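Local coordinates for LAS seventeen-binding protein 3 (Saccharomyces cerevisiae, PDB 1OOT) that interacts with LAS17 and probably binds actin filaments and phosphatidylinositols, the part modelled being its SH3 domain, at residues A[29-41]-A[48-60]. Residues are numbered along the deposited sequence; the frame is centred on the assembly and turned at random. Where two conformers were deposited one is given.
Sequences TILKKSDSQNDWW and REGIFPANYVELV
The methyl of A54 sits squarely over the indole of W41: CB lies 3.4 Å from the centroid of the five-membered ring, a CH-pi contact made almost along the ring normal. The aliphatic stem of K33 covers the opposite face through its CB, so the indole is sandwiched. With CG anti to the carbonyl carbon (chi1 -69°) the ring lies flat beneath A54 and carries its six-membered half to L59, whose CD1 meets CH2 at the edge, 4.2 Å away. At the other end NE1 donates nearly in the ring plane to S34 OG (3.0 Å), and that hydroxyl in turn donates a hydrogen bond to D39 OD2, on the anti lone pair of the carboxylate. Were W41 replaced by an alanine, the A54 methyl and L59 would probably face a gap and S34 OG would lose its indole donor.

W40, next along the strand, turns to the other face of the sheet. There P53 CD rides over its six-membered ring, 3.9 Å from the centroid and 15° off the normal, while I51 CG1 approaches CE3. F52 returns to the W41 side; its CG is tucked between backbone N and carbonyl carbon, and the ring reaches inward until CZ is 3.8 Å from W41 CB. I30 CD1 arrives at the edge of that ring, 3.6 Å from F52 CZ. F22 meets the same phenyl nearly perpendicularly. Between the two strands W41 and F52 exchange a reciprocal pair of backbone hydrogen bonds, and A54 N adds another to D39 O.

The two tryptophans thus point to opposite faces of an antiparallel hairpin that runs into a 3-10 turn at 54-56, as in the SH3 beta-barrel. W40 and P53, with Y56 nearby, match the aromatic-and-proline surface on which SH3 domains typically receive proline-rich peptides.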
loop_
_atom_site.group_PDB
_atom_site.type_symbol
_atom_site.label_atom_id
_atom_site.label_comp_id
_atom_site.label_asym_id
_atom_site.label_seq_id
_atom_site.Cartn_x
_atom_site.Cartn_y
_atom_site.Cartn_z
ATOM N N THR A 29 -3.824 5.699 0.475
ATOM C CA THR A 29 -3.188 6.964 0.831
ATOM C C THR A 29 -1.794 6.612 1.359
ATOM O O THR A 29 -1.662 5.817 2.299
ATOM C CB THR A 29 -3.990 7.640 1.941
ATOM O OG1 THR A 29 -5.303 7.910 1.447
ATOM C CG2 THR A 29 -3.335 8.940 2.355
ATOM N N ILE A 30 -0.770 7.191 0.744
ATOM C CA ILE A 30 0.625 6.924 1.085
ATOM C C ILE A 30 1.007 7.860 2.236
ATOM O O ILE A 30 0.820 9.084 2.191
ATOM C CB ILE A 30 1.533 7.162 -0.124
ATOM C CG1 ILE A 30 1.165 6.273 -1.304
ATOM C CG2 ILE A 30 3.010 6.985 0.260
ATOM C CD1 ILE A 30 1.149 4.770 -1.080
ATOM N N LEU A 31 1.502 7.262 3.302
ATOM C CA LEU A 31 1.984 7.999 4.458
ATOM C C LEU A 31 3.504 8.081 4.528
ATOM O O LEU A 31 4.037 9.033 5.084
ATOM C CB LEU A 31 1.466 7.329 5.691
ATOM C CG LEU A 31 -0.050 7.197 5.824
ATOM C CD1 LEU A 31 -0.472 6.340 6.977
ATOM C CD2 LEU A 31 -0.755 8.581 5.832
ATOM N N LYS A 32 4.188 7.106 3.933
ATOM C CA LYS A 32 5.648 7.145 3.839
ATOM C C LYS A 32 6.049 6.361 2.633
ATOM O O LYS A 32 5.581 5.218 2.427
ATOM C CB LYS A 32 6.232 6.473 5.121
ATOM C CG LYS A 32 7.755 6.275 5.140
ATOM C CD LYS A 32 8.542 7.505 5.131
ATOM C CE LYS A 32 10.140 7.240 5.183
ATOM N NZ LYS A 32 10.801 6.415 3.967
ATOM N N LYS A 33 6.919 6.949 1.814
ATOM C CA LYS A 33 7.480 6.223 0.704
ATOM C C LYS A 33 8.993 6.313 0.739
ATOM O O LYS A 33 9.545 7.206 1.383
ATOM C CB LYS A 33 6.906 6.650 -0.627
ATOM C CG LYS A 33 7.036 8.070 -0.940
ATOM C CD LYS A 33 6.433 8.375 -2.326
ATOM C CE LYS A 33 7.180 7.710 -3.479
ATOM N NZ LYS A 33 8.670 8.106 -3.614
ATOM N N SER A 34 9.637 5.407 0.032
ATOM C CA SER A 34 11.083 5.427 -0.146
ATOM C C SER A 34 11.393 5.699 -1.572
ATOM O O SER A 34 10.487 5.951 -2.361
ATOM C CB SER A 34 11.594 4.053 0.178
ATOM O OG SER A 34 11.269 3.157 -0.872
ATOM N N ASP A 35 12.690 5.678 -1.928
ATOM C CA ASP A 35 13.162 5.909 -3.285
ATOM C C ASP A 35 13.081 4.710 -4.211
ATOM O O ASP A 35 13.448 4.813 -5.371
ATOM C CB ASP A 35 14.587 6.453 -3.302
ATOM C CG ASP A 35 14.705 7.729 -2.541
ATOM O OD1 ASP A 35 13.762 8.554 -2.604
ATOM O OD2 ASP A 35 15.673 7.974 -1.804
ATOM N N SER A 36 12.509 3.602 -3.744
ATOM C CA SER A 36 12.309 2.417 -4.572
ATOM C C SER A 36 10.914 1.892 -4.415
ATOM O O SER A 36 10.423 1.680 -3.313
ATOM C CB SER A 36 13.230 1.304 -4.172
ATOM O OG SER A 36 12.906 0.043 -4.748
ATOM N N GLN A 37 10.324 1.576 -5.562
ATOM C CA GLN A 37 9.026 0.946 -5.571
ATOM C C GLN A 37 9.049 -0.569 -5.349
ATOM O O GLN A 37 8.076 -1.250 -5.514
ATOM C CB GLN A 37 8.297 1.305 -6.857
ATOM C CG GLN A 37 6.871 1.562 -6.364
ATOM C CD GLN A 37 5.878 2.108 -7.305
ATOM O OE1 GLN A 37 4.738 1.671 -7.256
ATOM N NE2 GLN A 37 6.244 3.096 -8.064
ATOM N N ASN A 38 10.197 -1.090 -4.880
ATOM C CA ASN A 38 10.353 -2.454 -4.436
ATOM C C ASN A 38 10.455 -2.562 -2.943
ATOM O O ASN A 38 10.661 -3.645 -2.408
ATOM C CB ASN A 38 11.547 -3.109 -5.116
ATOM C CG ASN A 38 11.280 -3.424 -6.545
ATOM O OD1 ASN A 38 12.140 -3.194 -7.426
ATOM N ND2 ASN A 38 10.119 -3.972 -6.812
ATOM N N ASP A 39 10.315 -1.453 -2.244
ATOM C CA ASP A 39 10.399 -1.472 -0.786
ATOM C C ASP A 39 9.006 -1.587 -0.207
ATOM O O ASP A 39 7.993 -1.516 -0.915
ATOM C CB ASP A 39 11.011 -0.147 -0.321
ATOM C CG ASP A 39 12.455 -0.016 -0.655
ATOM O OD1 ASP A 39 13.097 -1.069 -0.869
ATOM O OD2 ASP A 39 12.974 1.119 -0.753
ATOM N N TRP A 40 8.933 -1.656 1.089
ATOM C CA TRP A 40 7.641 -1.645 1.691
ATOM C C TRP A 40 7.390 -0.198 2.068
ATOM O O TRP A 40 8.269 0.468 2.595
ATOM C CB TRP A 40 7.646 -2.612 2.861
ATOM C CG TRP A 40 7.601 -4.031 2.401
ATOM C CD1 TRP A 40 8.516 -4.662 1.630
ATOM C CD2 TRP A 40 6.590 -4.982 2.676
ATOM N NE1 TRP A 40 8.134 -5.959 1.400
ATOM C CE2 TRP A 40 6.931 -6.171 2.014
ATOM C CE3 TRP A 40 5.395 -4.943 3.374
ATOM C CZ2 TRP A 40 6.178 -7.336 2.119
ATOM C CZ3 TRP A 40 4.639 -6.083 3.448
ATOM C CH2 TRP A 40 5.019 -7.261 2.792
ATOM N N TRP A 41 6.225 0.307 1.655
ATOM C CA TRP A 41 5.782 1.644 1.944
ATOM C C TRP A 41 4.697 1.577 3.009
ATOM O O TRP A 41 4.232 0.498 3.361
ATOM C CB TRP A 41 5.269 2.333 0.663
ATOM C CG TRP A 41 6.341 2.632 -0.340
ATOM C CD1 TRP A 41 7.689 2.434 -0.241
ATOM C CD2 TRP A 41 6.129 3.244 -1.603
ATOM N NE1 TRP A 41 8.313 2.874 -1.380
ATOM C CE2 TRP A 41 7.375 3.361 -2.244
ATOM C CE3 TRP A 41 4.975 3.668 -2.283
ATOM C CZ2 TRP A 41 7.511 3.920 -3.499
ATOM C CZ3 TRP A 41 5.115 4.174 -3.567
ATOM C CH2 TRP A 41 6.368 4.297 -4.154
ATOM N N ARG A 48 -7.698 0.902 8.000
ATOM C CA ARG A 48 -6.516 0.216 8.494
ATOM C C ARG A 48 -5.285 1.016 8.078
ATOM O O ARG A 48 -5.315 1.743 7.063
ATOM C CB ARG A 48 -6.436 -1.180 7.883
ATOM C CG ARG A 48 -7.580 -2.085 8.204
ATOM C CD ARG A 48 -7.367 -3.516 7.751
ATOM N NE ARG A 48 -8.593 -4.301 7.969
ATOM C CZ ARG A 48 -9.570 -4.454 7.073
ATOM N NH1 ARG A 48 -9.520 -3.884 5.846
ATOM N NH2 ARG A 48 -10.623 -5.173 7.406
ATOM N N GLU A 49 -4.195 0.809 8.824
ATOM C CA GLU A 49 -2.932 1.424 8.560
ATOM C C GLU A 49 -1.847 0.384 8.629
ATOM O O GLU A 49 -1.891 -0.506 9.455
ATOM C CB GLU A 49 -2.599 2.473 9.659
ATOM C CG GLU A 49 -3.564 3.561 9.715
ATOM C CD GLU A 49 -3.238 4.634 10.742
ATOM O OE1 GLU A 49 -2.542 4.381 11.782
ATOM O OE2 GLU A 49 -3.673 5.726 10.434
ATOM N N GLY A 50 -0.822 0.507 7.798
ATOM C CA GLY A 50 0.245 -0.463 7.848
ATOM C C GLY A 50 1.170 -0.355 6.655
ATOM O O GLY A 50 1.122 0.608 5.880
ATOM N N ILE A 51 2.015 -1.360 6.526
ATOM C CA ILE A 51 3.000 -1.395 5.464
ATOM C C ILE A 51 2.639 -2.427 4.408
ATOM O O ILE A 51 1.884 -3.391 4.646
ATOM C CB ILE A 51 4.410 -1.627 5.996
ATOM C CG1 ILE A 51 4.519 -2.931 6.773
ATOM C CG2 ILE A 51 4.811 -0.445 6.860
ATOM C CD1 ILE A 51 6.002 -3.329 7.107
ATOM N N PHE A 52 3.114 -2.202 3.218
ATOM C CA PHE A 52 2.781 -3.062 2.087
ATOM C C PHE A 52 3.901 -3.017 1.039
ATOM O O PHE A 52 4.624 -2.012 0.957
ATOM C CB PHE A 52 1.463 -2.641 1.481
ATOM C CG PHE A 52 1.490 -1.233 0.894
ATOM C CD1 PHE A 52 1.787 -1.050 -0.420
ATOM C CD2 PHE A 52 1.299 -0.108 1.690
ATOM C CE1 PHE A 52 1.878 0.222 -0.955
ATOM C CE2 PHE A 52 1.396 1.165 1.199
ATOM C CZ PHE A 52 1.664 1.325 -0.150
ATOM N N PRO A 53 3.949 -4.013 0.157
ATOM C CA PRO A 53 4.955 -4.004 -0.921
ATOM C C PRO A 53 4.590 -2.965 -1.988
ATOM O O PRO A 53 3.512 -3.016 -2.608
ATOM C CB PRO A 53 4.862 -5.413 -1.513
ATOM C CG PRO A 53 3.527 -5.935 -1.113
ATOM C CD PRO A 53 3.115 -5.224 0.124
ATOM N N ALA A 54 5.487 -2.013 -2.189
ATOM C CA ALA A 54 5.154 -0.903 -3.008
ATOM C C ALA A 54 4.983 -1.291 -4.451
ATOM O O ALA A 54 4.324 -0.548 -5.220
ATOM C CB ALA A 54 6.181 0.166 -2.886
ATOM N N ASN A 55 5.551 -2.408 -4.868
ATOM C CA ASN A 55 5.424 -2.781 -6.277
ATOM C C ASN A 55 3.999 -3.120 -6.652
ATOM O O ASN A 55 3.639 -3.070 -7.832
ATOM C CB ASN A 55 6.382 -3.925 -6.640
ATOM C CG ASN A 55 6.277 -5.077 -5.682
ATOM O OD1 ASN A 55 6.641 -4.949 -4.495
ATOM N ND2 ASN A 55 5.797 -6.220 -6.176
ATOM N N TYR A 56 3.183 -3.469 -5.650
ATOM C CA TYR A 56 1.784 -3.798 -5.894
ATOM C C TYR A 56 0.888 -2.619 -6.260
ATOM O O TYR A 56 -0.286 -2.834 -6.550
ATOM C CB TYR A 56 1.175 -4.483 -4.708
ATOM C CG TYR A 56 1.554 -5.897 -4.367
ATOM C CD1 TYR A 56 2.739 -6.422 -4.701
ATOM C CD2 TYR A 56 0.615 -6.735 -3.804
ATOM C CE1 TYR A 56 3.081 -7.741 -4.354
ATOM C CE2 TYR A 56 0.924 -8.033 -3.468
ATOM C CZ TYR A 56 2.187 -8.497 -3.678
ATOM O OH TYR A 56 2.552 -9.804 -3.397
ATOM N N VAL A 57 1.411 -1.397 -6.166
ATOM C CA VAL A 57 0.601 -0.201 -6.428
ATOM C C VAL A 57 1.197 0.687 -7.494
ATOM O O VAL A 57 2.404 0.559 -7.812
ATOM C CB VAL A 57 0.371 0.625 -5.141
ATOM C CG1 VAL A 57 -0.167 -0.261 -4.021
ATOM C CG2 VAL A 57 1.640 1.402 -4.702
ATOM N N GLU A 58 0.329 1.511 -8.102
ATOM C CA GLU A 58 0.737 2.453 -9.133
ATOM C C GLU A 58 0.364 3.853 -8.629
ATOM O O GLU A 58 -0.770 4.115 -8.328
ATOM C CB GLU A 58 0.044 2.157 -10.431
ATOM C CG GLU A 58 0.451 3.159 -11.531
ATOM C CD GLU A 58 -0.210 2.874 -12.862
ATOM O OE1 GLU A 58 -0.260 1.702 -13.279
ATOM O OE2 GLU A 58 -0.661 3.833 -13.526
ATOM N N LEU A 59 1.340 4.725 -8.506
ATOM C CA LEU A 59 1.092 6.086 -8.041
ATOM C C LEU A 59 0.196 6.804 -9.026
ATOM O O LEU A 59 0.346 6.655 -10.233
ATOM C CB LEU A 59 2.392 6.872 -7.873
ATOM C CG LEU A 59 3.178 6.447 -6.641
ATOM C CD1 LEU A 59 4.626 6.935 -6.853
ATOM C CD2 LEU A 59 2.676 7.033 -5.441
ATOM N N VAL A 60 -0.760 7.537 -8.451
ATOM C CA VAL A 60 -1.670 8.348 -9.242
ATOM C C VAL A 60 -0.969 9.677 -9.507
ATOM O O VAL A 60 -0.319 10.249 -8.612
ATOM C CB VAL A 60 -2.943 8.579 -8.497
ATOM C CG1 VAL A 60 -3.862 9.522 -9.319
ATOM C CG2 VAL A 60 -3.620 7.284 -8.229
ATOM O OXT VAL A 60 -1.074 10.164 -10.633
HETATM O O HOH W 1 9.076 -5.952 -3.422
#